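Local coordinates for cerato-platanin-like protein (Moniliophthora perniciosa, PDB 3SUM) that is of unknown function but adopts the double-psi beta-barrel fold of the cerato-platanins, small fungal proteins that are often linked to plant defence responses, at residues A[66-69]-A[70-73]; A[7-10]-A[11-14]; A[51-55]-A[56-60]. All blocks are in the same frame, centred on the assembly; numbering follows the deposited sequence.

Interaction 1: residues A[66-69]-A[70-73]; sequences LRYK and GNHA
The Tyr68 ring meets Asn71 at its edge, where amide nitrogen ND2 lies near the ring plane, 4.5 Å from CD2. One face of the same ring carries Lys69 CG, offset toward the rim. All three polar ends are held outside the turn: Tyr68 OH hydrogen-bonds and Lys69 NZ makes a salt bridge to Glu105, and Asn71 ND2 donates to Leu97 O and Thr99 O. On the other face of the two strands, Arg67 and His72 lie side by side and point the same way, guanidinium and imidazole planes 53° apart. Their contact is aliphatic, Arg67 CG to His72 CB at 4.0 Å, while Arg67 NH1 stays 4.6 Å from His72 ND1, a proximity that may disfavour a protonated histidine. This is the tip of the hairpin formed by strands 63-68 and 71-79 of the barrel, closed by a type II' turn from Tyr68 to Asn71. Lys69 takes its second position with a positive phi, 46°, more often given to glycine, and Gly70 follows. Tyr68 and Asn71 form a hydrogen-bonded pair, Asn71 N to Tyr68 O at 2.7 Å. Leu66 and Ala73 form the next such pair, Leu66 N to Ala73 O at 2.8 Å, and between them the pair Arg67-His72 is non-hydrogen-bonded, the Arg67 backbone bonding instead to Phe115 and Ser116. A water lies in the guanidinium plane at its edge, accepting from Arg67 NH1 at 2.8 Å and donating to Lys69 O at 2.6 Å. It also donates to Asn71 O, an acceptor already engaged by Tyr68 N and approached by Arg67 CA at 3.2 Å.

Interaction 2: residues A[7-10]-A[11-14]; sequences WDDK and FQND
An Asx turn at Asp8 leads into a short 3-10 segment, and Phe11, its CG anti to the carbonyl carbon (chi1 -55°), folds back against both Asp8 and Lys10. Here Asp8 OD1 accepts from Lys10 N at 2.8 Å, the donor standing above the carboxylate plane. Three successive backbone bonds, each spanning three residues, then define the 3-10 turn: Phe11 N to Asp8 O, long at 3.3 Å, Gln12 N to Asp9 O at 2.9 Å and Asn13 N to Lys10 O at 3.1 Å. Lys10 CB sits over the centre of the Phe11 ring, 4.1 Å from the centroid and 4° off its normal, a CH-pi contact. From there the extended lysine chain runs across the ring to a salt bridge with Asp79. Asp8 CB approaches ring atom Phe11 CE2 at 3.8 Å, with Val78 and Val88 of the barrel also against the ring. An alanine at Phe11 is likely to leave Lys10 CB without its CH-pi partner and open a gap between the 3-10 turn and these valines. Asp9 OD1 accepts from a water that in turn takes a bond from Gln12 NE2 at 2.8 Å, while Gln12 OE1 accepts from Asp92 N.

Interaction 3: residues A[51-55]-A[56-60]; sequences VAAPE and AQTEC
Thr58 grips the carbonyl oxygen of Pro54 twice. Its hydroxyl OG1 donates to Pro54 O at 2.7 Å from above the carbonyl plane, and its backbone N adds a weak, bent bond to the same oxygen at 3.1 Å. The hydroxyl gets there because OG1 stands between the backbone N and the carbonyl carbon (chi1 66°), which turns it back along the chain. Within this five-residue loop lies a tighter one: Gln57 N makes a weak bond to Glu55 O at 2.8 Å, and Ala56 between them has a positive phi of 82° with psi -52°, the signature of a classic gamma turn. Outside the loop, Arg80 bridges its two limbs, NH1 donating to Ala53 O and NH2 to Thr58 O. Ala53 CB rests against Thr58 CG2 at 3.7 Å and OG1 at 3.4 Å, and Val77 and Phe87 of neighbouring strands meet these two residues. Gln57 crosses the Pro54 ring obliquely, bringing OE1 to 3.2 Å from Pro54 CG while that oxygen accepts from Asn85 N. The chain then goes on to Cys60, disulfide-bonded to Cys23. As both backbone bonds are weak, the hydroxyl of Thr58 and the two Arg80 bonds probably contribute much of the polar hold on this loop, which leaves strand 50-52.

Overall arrangement
All three contacts are local reversals of the chain around one mixed sheet. Interactions 1 and 3 meet the same sheet, in which strand 50-52 neighbours strand 71-79, yet their centres lie 19 Å apart and their nearest atoms about 5 Å. Interactions 2 and 3 touch directly, Phe11 CZ packing on Ala52 CB at 3.5 Å. Interaction 1 is partly buried and relies on regular antiparallel ladder bonds. Interaction 2, mostly at the surface, uses 3-10 bonds and a single buried ring, Phe11, that packs on strands 71-79 and 86-89. Interaction 3, partly buried but without regular pairing, substitutes a side-chain hydroxyl and an outside arginine.

Interaction 1: residues A[66-69]-A[70-73]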
# COMPACT_ATOMS: atom_id res chain seq x y z
N LEU A 66 -6.42 5.79 0.84
CA LEU A 66 -5.91 6.63 1.91
C LEU A 66 -6.16 8.07 1.48
O LEU A 66 -6.03 8.39 0.28
CB LEU A 66 -4.39 6.46 2.07
CG LEU A 66 -3.82 5.05 2.20
CD1 LEU A 66 -2.32 5.04 2.47
CD2 LEU A 66 -4.65 4.30 3.32
N ARG A 67 -6.51 8.94 2.43
CA ARG A 67 -6.61 10.38 2.09
C ARG A 67 -5.71 11.18 3.02
O ARG A 67 -5.63 10.92 4.23
CB ARG A 67 -8.04 10.93 2.28
CG ARG A 67 -9.10 10.40 1.30
CD ARG A 67 -10.47 11.15 1.59
NE ARG A 67 -11.49 11.01 0.54
CZ ARG A 67 -11.53 11.71 -0.61
NH1 ARG A 67 -10.59 12.60 -0.91
NH2 ARG A 67 -12.53 11.53 -1.47
N TYR A 68 -5.00 12.14 2.44
CA TYR A 68 -4.32 13.16 3.19
C TYR A 68 -4.69 14.48 2.55
O TYR A 68 -4.46 14.67 1.33
CB TYR A 68 -2.81 12.96 3.08
CG TYR A 68 -2.04 13.99 3.84
CD1 TYR A 68 -1.76 13.79 5.21
CD2 TYR A 68 -1.50 15.11 3.18
CE1 TYR A 68 -1.03 14.72 5.92
CE2 TYR A 68 -0.74 16.04 3.86
CZ TYR A 68 -0.47 15.83 5.22
OH TYR A 68 0.28 16.79 5.92
N LYS A 69 -5.26 15.39 3.37
CA LYS A 69 -5.72 16.66 2.87
C LYS A 69 -6.53 16.41 1.59
O LYS A 69 -7.54 15.68 1.65
CB LYS A 69 -4.58 17.67 2.81
CG LYS A 69 -4.05 18.00 4.24
CD LYS A 69 -2.97 19.04 4.15
CE LYS A 69 -2.47 19.38 5.62
NZ LYS A 69 -1.47 20.54 5.70
N GLY A 70 -6.14 17.01 0.48
CA GLY A 70 -6.91 16.84 -0.75
C GLY A 70 -6.36 15.76 -1.69
O GLY A 70 -6.72 15.72 -2.86
N ASN A 71 -5.46 14.91 -1.18
CA ASN A 71 -4.85 13.82 -1.97
C ASN A 71 -5.42 12.48 -1.54
O ASN A 71 -5.87 12.31 -0.40
CB ASN A 71 -3.36 13.77 -1.75
CG ASN A 71 -2.69 15.14 -1.99
OD1 ASN A 71 -3.17 15.96 -2.77
ND2 ASN A 71 -1.61 15.38 -1.30
N HIS A 72 -5.36 11.52 -2.43
CA HIS A 72 -5.70 10.16 -2.04
C HIS A 72 -4.87 9.20 -2.85
O HIS A 72 -4.22 9.57 -3.86
CB HIS A 72 -7.20 9.90 -2.21
CG HIS A 72 -7.66 9.86 -3.65
ND1 HIS A 72 -7.98 11.02 -4.36
CD2 HIS A 72 -7.89 8.83 -4.50
CE1 HIS A 72 -8.38 10.69 -5.57
NE2 HIS A 72 -8.32 9.37 -5.69
N ALA A 73 -4.79 7.96 -2.37
CA ALA A 73 -4.10 6.94 -3.08
C ALA A 73 -4.72 5.61 -2.77
O ALA A 73 -5.32 5.43 -1.69
CB ALA A 73 -2.56 6.93 -2.68
O HOH W 1 -8.21 13.63 0.24

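Interaction 2: residues A[7-10]-A[11-14]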
# COMPACT_ATOMS: atom_id res chain seq x y z
N TRP A 7 6.95 6.33 5.97
CA TRP A 7 7.48 5.81 4.76
C TRP A 7 8.72 4.98 5.03
O TRP A 7 9.44 5.17 6.02
CB TRP A 7 7.71 6.94 3.73
CG TRP A 7 8.69 8.03 4.13
CD1 TRP A 7 8.38 9.23 4.66
CD2 TRP A 7 10.10 7.99 4.00
NE1 TRP A 7 9.52 9.95 4.85
CE2 TRP A 7 10.59 9.19 4.49
CE3 TRP A 7 11.01 7.02 3.53
CZ2 TRP A 7 11.99 9.51 4.51
CZ3 TRP A 7 12.37 7.33 3.53
CH2 TRP A 7 12.85 8.55 4.03
N ASP A 8 8.99 4.12 4.08
CA ASP A 8 10.09 3.15 4.16
C ASP A 8 10.33 2.70 2.73
O ASP A 8 9.43 2.19 2.05
CB ASP A 8 9.67 1.92 5.02
CG ASP A 8 10.79 0.90 5.28
OD1 ASP A 8 11.75 0.79 4.55
OD2 ASP A 8 10.60 0.07 6.20
N ASP A 9 11.59 2.77 2.36
CA ASP A 9 12.09 2.37 1.07
C ASP A 9 11.81 0.93 0.76
O ASP A 9 11.64 0.57 -0.41
CB ASP A 9 13.61 2.59 1.09
CG ASP A 9 14.27 2.29 -0.25
OD1 ASP A 9 14.18 3.19 -1.13
OD2 ASP A 9 14.89 1.20 -0.40
N LYS A 10 11.69 0.07 1.80
CA LYS A 10 11.40 -1.34 1.56
C LYS A 10 10.26 -1.56 0.56
O LYS A 10 10.28 -2.44 -0.29
CB LYS A 10 10.97 -2.04 2.91
CG LYS A 10 10.72 -3.53 2.70
CD LYS A 10 10.40 -4.20 4.10
CE LYS A 10 10.18 -5.72 4.01
NZ LYS A 10 9.61 -6.39 5.33
N PHE A 11 9.19 -0.79 0.72
CA PHE A 11 7.96 -1.02 -0.05
C PHE A 11 8.02 -0.47 -1.47
O PHE A 11 7.06 -0.59 -2.22
CB PHE A 11 6.82 -0.47 0.77
CG PHE A 11 6.83 -1.09 2.11
CD1 PHE A 11 6.64 -2.47 2.23
CD2 PHE A 11 7.09 -0.33 3.25
CE1 PHE A 11 6.72 -3.11 3.52
CE2 PHE A 11 7.16 -0.93 4.51
CZ PHE A 11 6.96 -2.33 4.66
N GLN A 12 9.15 0.09 -1.84
CA GLN A 12 9.30 0.37 -3.28
C GLN A 12 10.59 -0.23 -3.79
O GLN A 12 11.15 0.22 -4.83
CB GLN A 12 9.21 1.87 -3.60
CG GLN A 12 10.22 2.74 -2.95
CD GLN A 12 10.00 4.15 -3.34
OE1 GLN A 12 8.86 4.62 -3.37
NE2 GLN A 12 11.09 4.85 -3.74
N ASN A 13 11.04 -1.23 -3.06
CA ASN A 13 12.23 -1.97 -3.48
C ASN A 13 11.82 -3.14 -4.33
O ASN A 13 11.54 -4.21 -3.81
CB ASN A 13 13.05 -2.41 -2.28
CG ASN A 13 14.41 -3.02 -2.68
OD1 ASN A 13 14.61 -3.43 -3.84
ND2 ASN A 13 15.34 -3.06 -1.72
N ASP A 14 11.85 -2.93 -5.66
CA ASP A 14 11.36 -3.86 -6.63
C ASP A 14 12.13 -5.15 -6.53
O ASP A 14 11.59 -6.21 -6.89
CB ASP A 14 11.43 -3.31 -8.04
CG ASP A 14 12.78 -2.75 -8.37
OD1 ASP A 14 13.52 -3.43 -9.10
OD2 ASP A 14 13.12 -1.66 -7.86
O HOH W 2 13.52 3.53 -4.00
O HOH W 3 15.35 -1.97 0.80

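Interaction 3: residues A[51-55]-A[56-60]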
# COMPACT_ATOMS: atom_id res chain seq x y z
N VAL A 51 1.92 -0.93 1.20
CA VAL A 51 2.05 -0.55 2.55
C VAL A 51 2.15 -1.79 3.42
O VAL A 51 1.71 -2.87 3.05
CB VAL A 51 0.81 0.25 3.11
CG1 VAL A 51 0.69 1.68 2.45
CG2 VAL A 51 -0.48 -0.54 2.88
N ALA A 52 2.82 -1.62 4.54
CA ALA A 52 2.65 -2.58 5.65
C ALA A 52 1.54 -2.06 6.48
O ALA A 52 1.39 -0.87 6.63
CB ALA A 52 3.95 -2.62 6.50
N ALA A 53 0.77 -2.94 7.11
CA ALA A 53 -0.33 -2.48 7.93
C ALA A 53 -0.60 -3.60 8.91
O ALA A 53 -0.09 -4.75 8.75
CB ALA A 53 -1.55 -2.20 7.04
N PRO A 54 -1.38 -3.29 9.95
CA PRO A 54 -1.46 -4.27 11.00
C PRO A 54 -2.36 -5.41 10.59
O PRO A 54 -3.38 -5.19 9.96
CB PRO A 54 -2.18 -3.51 12.15
CG PRO A 54 -2.14 -2.13 11.80
CD PRO A 54 -1.95 -1.99 10.32
N GLU A 55 -2.04 -6.59 11.10
CA GLU A 55 -2.88 -7.73 10.95
C GLU A 55 -4.24 -7.40 11.70
O GLU A 55 -4.25 -6.65 12.62
CB GLU A 55 -2.20 -8.93 11.65
CG GLU A 55 -2.96 -10.26 11.63
CD GLU A 55 -2.15 -11.41 12.35
OE1 GLU A 55 -2.77 -12.36 12.90
OE2 GLU A 55 -0.91 -11.33 12.39
N ALA A 56 -5.31 -8.06 11.29
CA ALA A 56 -6.63 -7.98 11.95
C ALA A 56 -7.29 -6.76 11.46
O ALA A 56 -8.37 -6.86 10.95
CB ALA A 56 -6.59 -8.04 13.52
N GLN A 57 -6.62 -5.63 11.53
CA GLN A 57 -7.22 -4.42 10.93
C GLN A 57 -7.20 -4.42 9.42
O GLN A 57 -8.06 -3.76 8.80
CB GLN A 57 -6.48 -3.15 11.34
CG GLN A 57 -6.50 -2.76 12.71
CD GLN A 57 -6.03 -1.30 12.82
OE1 GLN A 57 -4.88 -1.08 13.11
NE2 GLN A 57 -6.94 -0.32 12.66
N THR A 58 -6.24 -5.12 8.83
CA THR A 58 -6.10 -5.19 7.35
C THR A 58 -5.73 -6.62 6.98
O THR A 58 -4.98 -7.28 7.73
CB THR A 58 -4.97 -4.26 6.81
OG1 THR A 58 -3.70 -4.76 7.28
CG2 THR A 58 -5.18 -2.84 7.39
N GLU A 59 -6.21 -7.06 5.81
CA GLU A 59 -5.91 -8.38 5.31
C GLU A 59 -4.80 -8.26 4.32
O GLU A 59 -4.62 -7.19 3.67
CB GLU A 59 -7.13 -9.02 4.65
CG GLU A 59 -8.24 -9.35 5.66
CD GLU A 59 -7.74 -10.33 6.79
OE1 GLU A 59 -7.19 -11.42 6.45
OE2 GLU A 59 -7.84 -9.98 8.02
N CYS A 60 -3.97 -9.31 4.28
CA CYS A 60 -2.88 -9.37 3.34
C CYS A 60 -3.45 -9.21 1.95
O CYS A 60 -4.39 -9.87 1.59
CB CYS A 60 -2.14 -10.70 3.45
SG CYS A 60 -0.92 -10.53 4.80